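Local coordinates for protein 2-keto-3-deoxygluconate kinase (Thermotoga maritima, PDB 2AFB) that phosphorylates the sugar acid 2-keto-3-deoxygluconate, probably at the expense of ATP, as a carbohydrate kinase of the pfkB (ribokinase) family, at residues A[13-18]-A[57-62]; A[50-55]-A[83-88]; A[62-67]-A[87-92]; A[139-144]-A[172-177]; A[295-300]-A[312-317]. All blocks are in the same frame, centred on the assembly; numbering follows the deposited sequence.

Overall arrangement
From the N terminus, contact 1 closes the first long loop, pairing strand 14-18 with strand 60-67. Helix 46-56 lies inside that loop and reaches forward to 83-88 in contact 2, so contacts 1 and 2 cross; Leu54 of the helix packs on Val15 beneath the strands. Contact 3 opens as contact 1 ends, sharing Tyr62, and closes on nearly the same stretch as contact 2, carrying the sheet to one of its outermost strands, 90-92. Contact 4 follows in series and extends the sheet beyond strand 14-18 by 139-145 and 172-176. Contact 5, last, joins helices 290-304 and 308-322; Ile299 touches Trp141, and Gly296 touches Phe53, linking it to contacts 4 and 2.

Contact 1 of 5, residues A[13-18]-A[57-62]; sequences MKVVTF and MGLDAY. With NI (nickel (II) ion), chain E.
Lys14 brings CE over one face of the Tyr62 ring, its extended chain first passing the rim with CG 3.8 Å from CE1 of the tyrosine; the two side chains cross at about a right angle. CG stands anti to the lysine's own backbone N (chi1 169°), which turns the chain toward the neighbouring strand. Lys14 NZ is 5.2 Å from the centroid of the Tyr62 ring, at most a weak cation-pi attraction; its stronger partners are Asp137 O and Tyr89 OH. Beneath this pair Val15 uses both backbone groups, N donating to Asp60 O at 2.8 Å and O receiving Tyr62 N at 2.8 Å, while Asp60 N to Met13 O and Thr17 N to Tyr62 O continue the pattern. Val15 and Ala61 sit on the other face of the sheet, where helix 46-56 packs through Leu54. Asp60 shares the face of Lys14 and Tyr62. Its OD2 binds nickel at 2.1 Å, His12 ND1 and two waters being further ligands, and OD1 is held by His10. Because both histidines lie in the polyhistidine run, probably a purification tag, this metal site is unlikely to be native. Strands 14-18 and 60-67, connected through strands 22-26 and 38-44 of the smaller sheet and then helix 46-56, form a parallel pair toward the 90-92 end of the main sheet, as expected of the ribokinase fold.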
# COMPACT_ATOMS: atom_id res chain seq x y z
N MSE A 13 28.82 11.60 -25.41
CA MSE A 13 29.85 10.57 -25.50
C MSE A 13 29.18 9.24 -25.42
O MSE A 13 28.48 8.97 -24.44
CB MSE A 13 30.82 10.66 -24.36
CG MSE A 13 31.53 11.99 -24.29
SE MSE A 13 32.52 12.15 -22.60
CE MSE A 13 33.28 14.08 -22.82
N LYS A 14 29.40 8.40 -26.43
CA LYS A 14 28.65 7.14 -26.56
C LYS A 14 29.35 6.10 -25.73
O LYS A 14 30.57 5.91 -25.85
CB LYS A 14 28.54 6.70 -28.04
CG LYS A 14 28.02 5.29 -28.25
CD LYS A 14 27.68 5.12 -29.73
CE LYS A 14 27.18 3.74 -30.05
NZ LYS A 14 27.01 3.50 -31.50
N VAL A 15 28.60 5.52 -24.81
CA VAL A 15 29.09 4.44 -23.98
C VAL A 15 28.15 3.27 -24.10
O VAL A 15 26.95 3.46 -24.07
CB VAL A 15 29.21 4.89 -22.52
CG1 VAL A 15 29.59 3.69 -21.62
CG2 VAL A 15 30.26 5.98 -22.41
N VAL A 16 28.71 2.07 -24.19
CA VAL A 16 27.98 0.83 -24.38
C VAL A 16 28.30 -0.21 -23.28
O VAL A 16 29.46 -0.41 -22.89
CB VAL A 16 28.30 0.25 -25.78
CG1 VAL A 16 27.55 -1.04 -26.05
CG2 VAL A 16 27.99 1.25 -26.86
N THR A 17 27.26 -0.86 -22.77
CA THR A 17 27.39 -1.96 -21.83
C THR A 17 26.52 -3.11 -22.31
O THR A 17 25.57 -2.93 -23.10
CB THR A 17 27.02 -1.58 -20.37
OG1 THR A 17 25.61 -1.72 -20.17
CG2 THR A 17 27.43 -0.20 -20.03
N PHE A 18 26.86 -4.30 -21.84
CA PHE A 18 26.25 -5.53 -22.33
C PHE A 18 26.07 -6.48 -21.21
O PHE A 18 27.00 -6.75 -20.47
CB PHE A 18 27.17 -6.21 -23.32
CG PHE A 18 26.71 -7.58 -23.77
CD1 PHE A 18 25.58 -7.71 -24.54
CD2 PHE A 18 27.45 -8.72 -23.48
CE1 PHE A 18 25.15 -8.96 -24.99
CE2 PHE A 18 27.04 -9.99 -23.94
CZ PHE A 18 25.89 -10.10 -24.68
N MSE A 57 24.44 10.57 -15.24
CA MSE A 57 25.45 11.60 -15.37
C MSE A 57 25.36 12.41 -16.65
O MSE A 57 26.13 13.36 -16.81
CB MSE A 57 26.85 10.98 -15.39
CG MSE A 57 27.27 10.16 -14.21
SE MSE A 57 27.12 11.09 -12.52
CE MSE A 57 25.24 10.49 -11.81
N GLY A 58 24.55 12.03 -17.62
CA GLY A 58 24.37 12.91 -18.80
C GLY A 58 25.18 12.51 -20.03
O GLY A 58 25.42 13.34 -20.88
N LEU A 59 25.61 11.24 -20.09
CA LEU A 59 26.30 10.67 -21.28
C LEU A 59 25.30 9.88 -22.13
O LEU A 59 24.15 9.75 -21.76
CB LEU A 59 27.45 9.74 -20.88
CG LEU A 59 28.51 10.29 -19.91
CD1 LEU A 59 29.69 9.36 -19.90
CD2 LEU A 59 28.95 11.66 -20.27
N ASP A 60 25.73 9.38 -23.28
CA ASP A 60 24.86 8.61 -24.16
C ASP A 60 25.14 7.15 -23.92
O ASP A 60 25.99 6.55 -24.55
CB ASP A 60 25.09 8.95 -25.62
CG ASP A 60 24.65 10.36 -25.95
OD1 ASP A 60 23.81 10.95 -25.22
OD2 ASP A 60 25.15 10.86 -26.96
N ALA A 61 24.41 6.60 -22.99
CA ALA A 61 24.59 5.24 -22.54
C ALA A 61 23.64 4.33 -23.29
O ALA A 61 22.44 4.58 -23.31
CB ALA A 61 24.35 5.17 -21.06
N TYR A 62 24.19 3.31 -23.92
CA TYR A 62 23.34 2.29 -24.57
C TYR A 62 23.55 0.99 -23.83
O TYR A 62 24.68 0.63 -23.52
CB TYR A 62 23.71 2.06 -26.02
CG TYR A 62 23.56 3.26 -26.90
CD1 TYR A 62 24.44 4.31 -26.84
CD2 TYR A 62 22.53 3.31 -27.86
CE1 TYR A 62 24.29 5.43 -27.68
CE2 TYR A 62 22.39 4.41 -28.71
CZ TYR A 62 23.28 5.46 -28.60
OH TYR A 62 23.15 6.55 -29.44
NI NI E . 23.93 12.18 -28.09
O HOH W 1 24.90 11.89 -30.39
O HOH W 2 21.53 11.88 -27.81

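Contact 2 of 5, residues A[50-55]-A[83-88]; sequences VAAFLA and FGVKTD
A Schellman motif at Gly84 ends helix 71-82 and turns the chain so that Phe83, Gly84 and Val85 lie against Ala51, Ala52 and Ala55 on one side of helix 46-56. Ala55 points straight at the turn: its CB is 3.4 Å from Phe83 O and 3.5 Å from Gly84 C. Gly84 has a positive phi (99°), and a side chain there would crowd the methyl of Ala55 and be jammed against the carbonyl O of Phe83, so the absence of CB suits both the turn and the helix beside it. Val85 then puts CG2 among the three alanines. With CG1 anti to the backbone N (chi1 175°), CG2 comes down on the helix backbone, 3.6 Å from Ala52 CA and equally close to Ala51 O, while CG1 lies beside the methyl of Ala51 at 4.1 Å. The CB of Ala55 lies 3.9 Å from the same CG2. Of the Phe83 side chain, CB is what approaches the CB of Ala52, at 4.5 Å; its ring is edge-to-face with both Phe329 and Phe34 of the second subunit, so this corner of the fold reaches the interface with that subunit. Phe83 O receives a weak hydrogen bond from NE2 of Gln56, the last residue of the helix. Between the two segments themselves the contact is made by methyl groups and backbone atoms without any hydrogen bond, which implies that it is held by close apolar fit, made possible by small residues on the helix.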
# COMPACT_ATOMS: atom_id res chain seq x y z
N VAL A 50 25.15 -0.02 -14.62
CA VAL A 50 26.26 0.84 -15.06
C VAL A 50 25.76 1.81 -16.13
O VAL A 50 26.03 3.02 -16.07
CB VAL A 50 27.45 -0.00 -15.58
CG1 VAL A 50 28.55 0.90 -16.17
CG2 VAL A 50 27.99 -0.84 -14.47
N ALA A 51 25.02 1.30 -17.09
CA ALA A 51 24.46 2.14 -18.13
C ALA A 51 23.56 3.21 -17.51
O ALA A 51 23.56 4.38 -17.91
CB ALA A 51 23.65 1.27 -19.14
N ALA A 52 22.79 2.83 -16.49
CA ALA A 52 21.84 3.76 -15.90
C ALA A 52 22.58 4.85 -15.17
O ALA A 52 22.11 5.99 -15.18
CB ALA A 52 20.84 3.05 -14.97
N PHE A 53 23.72 4.50 -14.55
CA PHE A 53 24.60 5.50 -13.88
C PHE A 53 25.13 6.51 -14.90
O PHE A 53 24.96 7.73 -14.81
CB PHE A 53 25.76 4.81 -13.12
CG PHE A 53 26.62 5.77 -12.38
CD1 PHE A 53 27.58 6.50 -13.05
CD2 PHE A 53 26.39 6.02 -11.04
CE1 PHE A 53 28.31 7.47 -12.41
CE2 PHE A 53 27.13 6.98 -10.40
CZ PHE A 53 28.09 7.71 -11.09
N LEU A 54 25.73 5.99 -15.93
CA LEU A 54 26.25 6.86 -17.00
C LEU A 54 25.14 7.73 -17.63
O LEU A 54 25.38 8.87 -17.92
CB LEU A 54 27.03 6.05 -18.05
CG LEU A 54 28.25 5.40 -17.38
CD1 LEU A 54 28.74 4.25 -18.23
CD2 LEU A 54 29.33 6.38 -17.06
N ALA A 55 23.94 7.20 -17.83
CA ALA A 55 22.84 8.04 -18.31
C ALA A 55 22.47 9.13 -17.28
O ALA A 55 22.25 10.27 -17.66
CB ALA A 55 21.62 7.20 -18.69
N PHE A 83 15.30 6.20 -17.08
CA PHE A 83 16.55 6.67 -16.52
C PHE A 83 17.51 7.24 -17.55
O PHE A 83 18.60 7.63 -17.20
CB PHE A 83 17.24 5.56 -15.75
CG PHE A 83 16.67 5.31 -14.40
CD1 PHE A 83 15.43 4.70 -14.26
CD2 PHE A 83 17.38 5.66 -13.24
CE1 PHE A 83 14.88 4.48 -13.02
CE2 PHE A 83 16.84 5.42 -11.98
CZ PHE A 83 15.61 4.81 -11.86
N GLY A 84 17.11 7.30 -18.81
CA GLY A 84 17.90 7.97 -19.85
C GLY A 84 18.73 7.02 -20.68
O GLY A 84 19.46 7.48 -21.56
N VAL A 85 18.65 5.70 -20.42
CA VAL A 85 19.45 4.74 -21.15
C VAL A 85 18.81 4.55 -22.51
O VAL A 85 17.60 4.48 -22.60
CB VAL A 85 19.56 3.39 -20.41
CG1 VAL A 85 20.30 2.36 -21.26
CG2 VAL A 85 20.24 3.57 -19.13
N LYS A 86 19.61 4.54 -23.56
CA LYS A 86 19.11 4.32 -24.93
C LYS A 86 18.99 2.81 -25.23
O LYS A 86 19.87 2.04 -24.89
CB LYS A 86 20.01 5.03 -25.95
CG LYS A 86 20.39 6.45 -25.49
CD LYS A 86 20.71 7.37 -26.63
CE LYS A 86 21.05 8.78 -26.15
NZ LYS A 86 19.92 9.41 -25.46
N THR A 87 17.88 2.40 -25.84
CA THR A 87 17.51 0.98 -25.93
C THR A 87 17.58 0.49 -27.36
O THR A 87 17.07 -0.58 -27.70
CB THR A 87 16.11 0.73 -25.36
OG1 THR A 87 15.20 1.71 -25.85
CG2 THR A 87 16.10 0.81 -23.82
N ASP A 88 18.25 1.27 -28.19
CA ASP A 88 18.32 1.02 -29.63
C ASP A 88 18.86 -0.34 -29.95
O ASP A 88 18.47 -0.90 -30.94
CB ASP A 88 19.26 2.03 -30.33
CG ASP A 88 18.83 3.48 -30.12
OD1 ASP A 88 18.34 3.84 -29.01
OD2 ASP A 88 18.99 4.26 -31.07

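Contact 3 of 5, residues A[62-67]-A[87-92]; sequences YFVTKL and TDYIAR
Strands 60-67 and 90-92 pair in parallel through Thr65, Leu67 and Ala91, closing a beta-alpha-beta crossover by way of helix 71-82. Ala91 satisfies both of its backbone groups here: N donates to Thr65 O at 2.8 Å, and O accepts from Leu67 N at 3.0 Å. Before strand 90-92 begins, a type I turn from Thr87 to Ile90 is closed by Ile90 N to Thr87 O at 3.1 Å, and a water bridges the segments, donating to Phe63 O at 2.7 Å and accepting from Tyr89 N at 2.9 Å. Side-chain polar ends find partners beyond the pair: Thr65 OG1 at Gly19 O and Lys66 NZ in a salt bridge with Asp129, Tyr89 OH being taken by Lys14. Beside the turn, Tyr62 and Tyr89 meet with ring planes 30° apart but slid past each other, CD2 of the former 3.3 Å from CE2 of the latter, while the Asp88 carboxylate sits at the edge of the Tyr62 ring. An alanine in place of Tyr62 would probably open a gap beside Tyr89 and leave that ring freer to turn. At the other end the bent side chain of Arg92, whose NH2 is held by Pro68 O and Asp74, brings NE to Leu67 O in a weak bond of 3.4 Å, the oxygen lying in the guanidinium plane.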
# COMPACT_ATOMS: atom_id res chain seq x y z
N TYR A 62 24.19 3.31 -23.92
CA TYR A 62 23.34 2.29 -24.57
C TYR A 62 23.55 0.99 -23.83
O TYR A 62 24.68 0.63 -23.52
CB TYR A 62 23.71 2.06 -26.02
CG TYR A 62 23.56 3.26 -26.90
CD1 TYR A 62 24.44 4.31 -26.84
CD2 TYR A 62 22.53 3.31 -27.86
CE1 TYR A 62 24.29 5.43 -27.68
CE2 TYR A 62 22.39 4.41 -28.71
CZ TYR A 62 23.28 5.46 -28.60
OH TYR A 62 23.15 6.55 -29.44
N PHE A 63 22.47 0.29 -23.56
CA PHE A 63 22.57 -1.03 -22.97
C PHE A 63 22.20 -2.05 -24.03
O PHE A 63 21.16 -1.95 -24.67
CB PHE A 63 21.62 -1.16 -21.78
CG PHE A 63 21.63 -2.51 -21.14
CD1 PHE A 63 22.79 -3.01 -20.62
CD2 PHE A 63 20.46 -3.25 -20.99
CE1 PHE A 63 22.83 -4.23 -20.00
CE2 PHE A 63 20.48 -4.46 -20.36
CZ PHE A 63 21.68 -4.96 -19.85
N VAL A 64 23.07 -3.04 -24.19
CA VAL A 64 22.87 -4.07 -25.18
C VAL A 64 22.45 -5.36 -24.47
O VAL A 64 23.13 -5.82 -23.57
CB VAL A 64 24.16 -4.31 -25.95
CG1 VAL A 64 23.93 -5.40 -27.03
CG2 VAL A 64 24.64 -3.02 -26.53
N THR A 65 21.34 -5.93 -24.91
CA THR A 65 20.82 -7.16 -24.34
C THR A 65 19.76 -7.75 -25.29
O THR A 65 19.59 -7.27 -26.41
CB THR A 65 20.25 -6.96 -22.90
OG1 THR A 65 20.18 -8.23 -22.25
CG2 THR A 65 18.85 -6.32 -22.88
N LYS A 66 19.12 -8.83 -24.84
CA LYS A 66 17.97 -9.41 -25.50
C LYS A 66 16.87 -9.53 -24.45
O LYS A 66 17.14 -9.92 -23.29
CB LYS A 66 18.32 -10.81 -26.13
CG LYS A 66 17.29 -11.29 -27.10
CD LYS A 66 17.61 -12.63 -27.67
CE LYS A 66 16.76 -12.95 -28.93
NZ LYS A 66 17.12 -14.32 -29.50
N LEU A 67 15.67 -9.12 -24.83
CA LEU A 67 14.48 -9.28 -24.01
C LEU A 67 13.37 -9.88 -24.81
O LEU A 67 13.31 -9.67 -26.02
CB LEU A 67 14.01 -7.91 -23.49
CG LEU A 67 14.99 -7.27 -22.52
CD1 LEU A 67 14.62 -5.85 -22.25
CD2 LEU A 67 15.02 -8.08 -21.23
N THR A 87 17.88 2.40 -25.84
CA THR A 87 17.51 0.98 -25.93
C THR A 87 17.58 0.49 -27.36
O THR A 87 17.07 -0.58 -27.70
CB THR A 87 16.11 0.73 -25.36
OG1 THR A 87 15.20 1.71 -25.85
CG2 THR A 87 16.10 0.81 -23.82
N ASP A 88 18.25 1.27 -28.19
CA ASP A 88 18.32 1.02 -29.63
C ASP A 88 18.86 -0.34 -29.95
O ASP A 88 18.47 -0.90 -30.94
CB ASP A 88 19.26 2.03 -30.33
CG ASP A 88 18.83 3.48 -30.12
OD1 ASP A 88 18.34 3.84 -29.01
OD2 ASP A 88 18.99 4.26 -31.07
N TYR A 89 19.80 -0.85 -29.15
CA TYR A 89 20.46 -2.11 -29.48
C TYR A 89 19.93 -3.29 -28.66
O TYR A 89 20.57 -4.34 -28.55
CB TYR A 89 21.96 -1.97 -29.31
CG TYR A 89 22.58 -0.78 -30.03
CD1 TYR A 89 22.39 -0.57 -31.39
CD2 TYR A 89 23.41 0.10 -29.34
CE1 TYR A 89 23.00 0.53 -32.04
CE2 TYR A 89 23.98 1.18 -29.95
CZ TYR A 89 23.78 1.39 -31.30
OH TYR A 89 24.40 2.47 -31.88
N ILE A 90 18.76 -3.14 -28.07
CA ILE A 90 18.16 -4.27 -27.42
C ILE A 90 17.52 -5.15 -28.48
O ILE A 90 16.58 -4.76 -29.16
CB ILE A 90 17.18 -3.83 -26.38
CG1 ILE A 90 17.96 -3.08 -25.28
CG2 ILE A 90 16.42 -5.07 -25.86
CD1 ILE A 90 17.13 -2.67 -24.15
N ALA A 91 18.04 -6.37 -28.60
CA ALA A 91 17.41 -7.40 -29.44
C ALA A 91 16.16 -7.90 -28.77
O ALA A 91 16.11 -7.94 -27.54
CB ALA A 91 18.40 -8.52 -29.70
N ARG A 92 15.13 -8.24 -29.55
CA ARG A 92 13.88 -8.77 -29.01
C ARG A 92 13.57 -10.18 -29.52
O ARG A 92 13.74 -10.50 -30.72
CB ARG A 92 12.71 -7.82 -29.33
CG ARG A 92 12.93 -6.36 -28.94
CD ARG A 92 13.22 -6.13 -27.43
NE ARG A 92 12.11 -6.57 -26.61
CZ ARG A 92 11.11 -5.82 -26.17
NH1 ARG A 92 11.09 -4.51 -26.38
NH2 ARG A 92 10.13 -6.38 -25.46
O HOH W 3 20.77 -0.10 -26.54

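Contact 4 of 5, residues A[139-144]-A[172-177]; sequences ARWFHF and TVSCDL
A beta-alpha-beta unit, strands 139-145 and 172-176 joined by helix 155-169, brings Trp141 and His143 together on the hydroxyl of Ser174. Ser174 OG, placed between its own backbone N and carbonyl carbon (chi1 67°), is gripped twice. Trp141 NE1 donates to it at 3.0 Å, almost straight (175°) and within the indole plane, and His143 ND1 is hydrogen-bonded to it at a short 2.5 Å. This buried polar atom thus has two ring nitrogens as partners, which would limit rotation of both rings. The indole also carries the methyl of Thr172, CG2 standing 3.6 Å from the centroid of the six-membered ring in a CH-pi contact. A phenylalanine in place of Trp141 would lack NE1, is likely to leave Ser174 OG with His143 alone, and would probably give the Thr172 methyl less ring to rest on. On the other face of the sheet Phe144 turns its ring over Cys175: CB lies over the ring face, and SG makes an oblique sulfur-aromatic contact, 3.6 Å from CE2. Leu159 and Leu163 of helix 155-169 pack on Phe144 there, whereas Ile299 of helix 290-304 meets Trp141 and Ser174. Backbone bonds run from Phe142 N to Thr172 O and back from Ser174 N to Phe142 O, each 2.8 Å. Parallel central strands flanked by helices on both faces make the three-layer alpha/beta/alpha arrangement found in the ribokinase fold.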
# COMPACT_ATOMS: atom_id res chain seq x y z
N ALA A 139 31.68 4.64 -30.35
CA ALA A 139 31.70 4.44 -28.90
C ALA A 139 33.03 4.90 -28.30
O ALA A 139 34.08 4.62 -28.84
CB ALA A 139 31.45 2.95 -28.54
N ARG A 140 32.97 5.59 -27.17
CA ARG A 140 34.19 5.98 -26.46
C ARG A 140 34.54 4.91 -25.42
O ARG A 140 35.66 4.86 -24.91
CB ARG A 140 34.00 7.31 -25.73
CG ARG A 140 33.23 8.36 -26.50
CD ARG A 140 34.10 9.35 -27.21
NE ARG A 140 34.44 10.52 -26.40
CZ ARG A 140 34.10 11.80 -26.65
NH1 ARG A 140 33.35 12.17 -27.70
NH2 ARG A 140 34.53 12.75 -25.83
N TRP A 141 33.57 4.03 -25.13
CA TRP A 141 33.70 3.08 -24.02
C TRP A 141 32.77 1.90 -24.15
O TRP A 141 31.66 2.06 -24.63
CB TRP A 141 33.40 3.76 -22.68
CG TRP A 141 34.06 3.12 -21.51
CD1 TRP A 141 33.68 1.96 -20.90
CD2 TRP A 141 35.21 3.59 -20.79
NE1 TRP A 141 34.51 1.68 -19.85
CE2 TRP A 141 35.44 2.69 -19.73
CE3 TRP A 141 35.99 4.74 -20.86
CZ2 TRP A 141 36.46 2.86 -18.80
CZ3 TRP A 141 37.05 4.90 -19.95
CH2 TRP A 141 37.28 3.97 -18.95
N PHE A 142 33.29 0.73 -23.75
CA PHE A 142 32.58 -0.54 -23.65
C PHE A 142 32.87 -1.24 -22.32
O PHE A 142 34.02 -1.42 -21.90
CB PHE A 142 32.95 -1.47 -24.79
CG PHE A 142 32.24 -2.76 -24.74
CD1 PHE A 142 30.90 -2.82 -24.99
CD2 PHE A 142 32.90 -3.93 -24.39
CE1 PHE A 142 30.23 -4.04 -24.94
CE2 PHE A 142 32.22 -5.15 -24.33
CZ PHE A 142 30.91 -5.20 -24.62
N HIS A 143 31.79 -1.60 -21.66
CA HIS A 143 31.82 -2.22 -20.34
C HIS A 143 31.08 -3.57 -20.29
O HIS A 143 29.98 -3.67 -20.82
CB HIS A 143 31.23 -1.28 -19.28
CG HIS A 143 31.25 -1.87 -17.91
ND1 HIS A 143 32.41 -2.01 -17.19
CD2 HIS A 143 30.27 -2.46 -17.19
CE1 HIS A 143 32.13 -2.61 -16.05
NE2 HIS A 143 30.84 -2.93 -16.04
N PHE A 144 31.70 -4.59 -19.66
CA PHE A 144 31.06 -5.90 -19.42
C PHE A 144 31.46 -6.37 -18.05
O PHE A 144 32.39 -5.79 -17.44
CB PHE A 144 31.39 -6.99 -20.49
CG PHE A 144 32.84 -7.46 -20.50
CD1 PHE A 144 33.86 -6.67 -21.03
CD2 PHE A 144 33.18 -8.72 -20.01
CE1 PHE A 144 35.17 -7.12 -21.05
CE2 PHE A 144 34.45 -9.16 -20.00
CZ PHE A 144 35.46 -8.36 -20.52
N THR A 172 37.83 2.04 -25.56
CA THR A 172 38.24 1.69 -24.21
C THR A 172 37.29 0.67 -23.64
O THR A 172 36.07 0.82 -23.77
CB THR A 172 38.32 2.89 -23.26
OG1 THR A 172 39.24 3.86 -23.79
CG2 THR A 172 38.86 2.42 -21.91
N VAL A 173 37.88 -0.36 -23.03
CA VAL A 173 37.18 -1.51 -22.52
C VAL A 173 37.43 -1.64 -21.01
O VAL A 173 38.57 -1.70 -20.57
CB VAL A 173 37.63 -2.81 -23.22
CG1 VAL A 173 37.10 -4.03 -22.52
CG2 VAL A 173 37.21 -2.82 -24.69
N SER A 174 36.33 -1.67 -20.25
CA SER A 174 36.37 -2.04 -18.86
C SER A 174 35.65 -3.39 -18.61
O SER A 174 34.71 -3.79 -19.32
CB SER A 174 35.78 -0.93 -17.97
OG SER A 174 34.40 -0.79 -18.21
N CYS A 175 36.09 -4.05 -17.54
CA CYS A 175 35.49 -5.27 -17.03
C CYS A 175 35.40 -5.20 -15.51
O CYS A 175 36.40 -4.97 -14.85
CB CYS A 175 36.35 -6.47 -17.43
SG CYS A 175 35.77 -8.09 -16.82
N ASP A 176 34.22 -5.42 -14.97
CA ASP A 176 34.05 -5.74 -13.54
C ASP A 176 34.00 -7.27 -13.40
O ASP A 176 33.09 -7.90 -13.89
CB ASP A 176 32.75 -5.10 -13.00
CG ASP A 176 32.55 -5.29 -11.47
OD1 ASP A 176 33.17 -6.22 -10.86
OD2 ASP A 176 31.75 -4.50 -10.89
N LEU A 177 34.98 -7.85 -12.71
CA LEU A 177 35.14 -9.28 -12.68
C LEU A 177 33.92 -10.00 -12.10
O LEU A 177 33.56 -11.06 -12.59
CB LEU A 177 36.40 -9.68 -11.90
CG LEU A 177 37.76 -9.26 -12.43
CD1 LEU A 177 38.82 -9.81 -11.45
CD2 LEU A 177 38.01 -9.81 -13.81

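Contact 5 of 5, residues A[295-300]-A[312-317]; sequences AGALIY and AEFAAA
Ala297 and Ala315 meet methyl to methyl, CB to CB at 3.6 Å, and the CB of Ala297 comes still nearer to the CA of Ala315, at 3.5 Å. With so little bulk between them the helix axes approach to 8.2 Å, running nearly antiparallel at 151°. The same Ala297 methyl reaches the edge of the Phe314 ring, 4.0 Å from CD2. Tyr300, one turn further along its helix, meets the same side of the ring, further out: its CD2 lies 3.8 Å from Phe314 CE2, the planes 28° apart and slid so far that the rings barely overlap. Both aromatics hold CG anti to their backbone N (chi1 180° for Tyr300), which brings the two rings together at an oblique crossing at one end of the alanine pair. Helix 290-304 starts within the GAGD sequence of the pfkB family, where in relatives the helix N terminus forms the anion hole for the transferred phosphate, and helix 308-322 packs against it as the next helix in the chain. Further out, Phe306 stands edge-to-face to Phe314, and Ile337 of helix 334-341 touches the same ring. Ala297 is backed by Phe53 of helix 46-56, and Leu54 of that helix packs on Tyr300.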
# COMPACT_ATOMS: atom_id res chain seq x y z
N ALA A 295 31.61 1.30 -10.51
CA ALA A 295 32.07 1.08 -11.88
C ALA A 295 31.65 2.18 -12.83
O ALA A 295 32.47 2.65 -13.63
CB ALA A 295 31.54 -0.26 -12.41
N GLY A 296 30.38 2.56 -12.75
CA GLY A 296 29.80 3.71 -13.45
C GLY A 296 30.55 4.98 -13.18
O GLY A 296 30.96 5.74 -14.10
N ALA A 297 30.77 5.22 -11.92
CA ALA A 297 31.47 6.45 -11.54
C ALA A 297 32.94 6.44 -12.00
O ALA A 297 33.53 7.47 -12.42
CB ALA A 297 31.35 6.65 -10.04
N LEU A 298 33.56 5.27 -11.94
CA LEU A 298 34.97 5.18 -12.37
C LEU A 298 35.10 5.40 -13.89
O LEU A 298 36.03 6.10 -14.37
CB LEU A 298 35.56 3.84 -11.96
CG LEU A 298 37.05 3.66 -12.23
CD1 LEU A 298 37.88 4.69 -11.53
CD2 LEU A 298 37.44 2.25 -11.82
N ILE A 299 34.13 4.87 -14.63
CA ILE A 299 34.07 5.06 -16.09
C ILE A 299 33.85 6.54 -16.39
O ILE A 299 34.54 7.14 -17.23
CB ILE A 299 32.95 4.26 -16.69
CG1 ILE A 299 33.30 2.77 -16.62
CG2 ILE A 299 32.70 4.64 -18.11
CD1 ILE A 299 32.09 1.88 -16.85
N TYR A 300 32.86 7.11 -15.71
CA TYR A 300 32.53 8.51 -15.86
C TYR A 300 33.78 9.34 -15.60
O TYR A 300 34.13 10.14 -16.43
CB TYR A 300 31.38 8.94 -14.92
CG TYR A 300 31.02 10.39 -15.05
CD1 TYR A 300 30.38 10.88 -16.19
CD2 TYR A 300 31.37 11.31 -14.06
CE1 TYR A 300 30.06 12.25 -16.31
CE2 TYR A 300 31.07 12.66 -14.19
CZ TYR A 300 30.41 13.11 -15.31
OH TYR A 300 30.12 14.45 -15.42
N ALA A 312 38.77 8.51 -7.25
CA ALA A 312 38.50 7.66 -6.11
C ALA A 312 37.44 8.28 -5.23
O ALA A 312 36.52 7.59 -4.83
CB ALA A 312 39.76 7.38 -5.29
N GLU A 313 37.54 9.57 -4.95
CA GLU A 313 36.60 10.21 -4.02
C GLU A 313 35.21 10.25 -4.63
O GLU A 313 34.23 9.93 -3.95
CB GLU A 313 37.02 11.63 -3.63
CG GLU A 313 38.32 11.75 -2.87
CD GLU A 313 38.39 10.97 -1.53
OE1 GLU A 313 37.35 10.46 -0.99
OE2 GLU A 313 39.53 10.91 -1.01
N PHE A 314 35.13 10.65 -5.90
CA PHE A 314 33.87 10.75 -6.62
C PHE A 314 33.19 9.37 -6.69
O PHE A 314 32.00 9.23 -6.40
CB PHE A 314 34.10 11.27 -8.03
CG PHE A 314 32.84 11.54 -8.80
CD1 PHE A 314 32.25 12.82 -8.76
CD2 PHE A 314 32.28 10.56 -9.61
CE1 PHE A 314 31.11 13.06 -9.47
CE2 PHE A 314 31.13 10.81 -10.31
CZ PHE A 314 30.56 12.06 -10.26
N ALA A 315 33.94 8.36 -7.09
CA ALA A 315 33.35 7.02 -7.19
C ALA A 315 32.99 6.39 -5.84
O ALA A 315 31.99 5.71 -5.73
CB ALA A 315 34.25 6.10 -7.97
N ALA A 316 33.81 6.58 -4.82
CA ALA A 316 33.40 6.20 -3.44
C ALA A 316 32.11 6.93 -3.02
O ALA A 316 31.15 6.31 -2.54
CB ALA A 316 34.53 6.49 -2.44
N ALA A 317 32.07 8.24 -3.20
CA ALA A 317 30.86 9.02 -2.88
C ALA A 317 29.58 8.48 -3.55
O ALA A 317 28.53 8.30 -2.89
CB ALA A 317 31.08 10.46 -3.20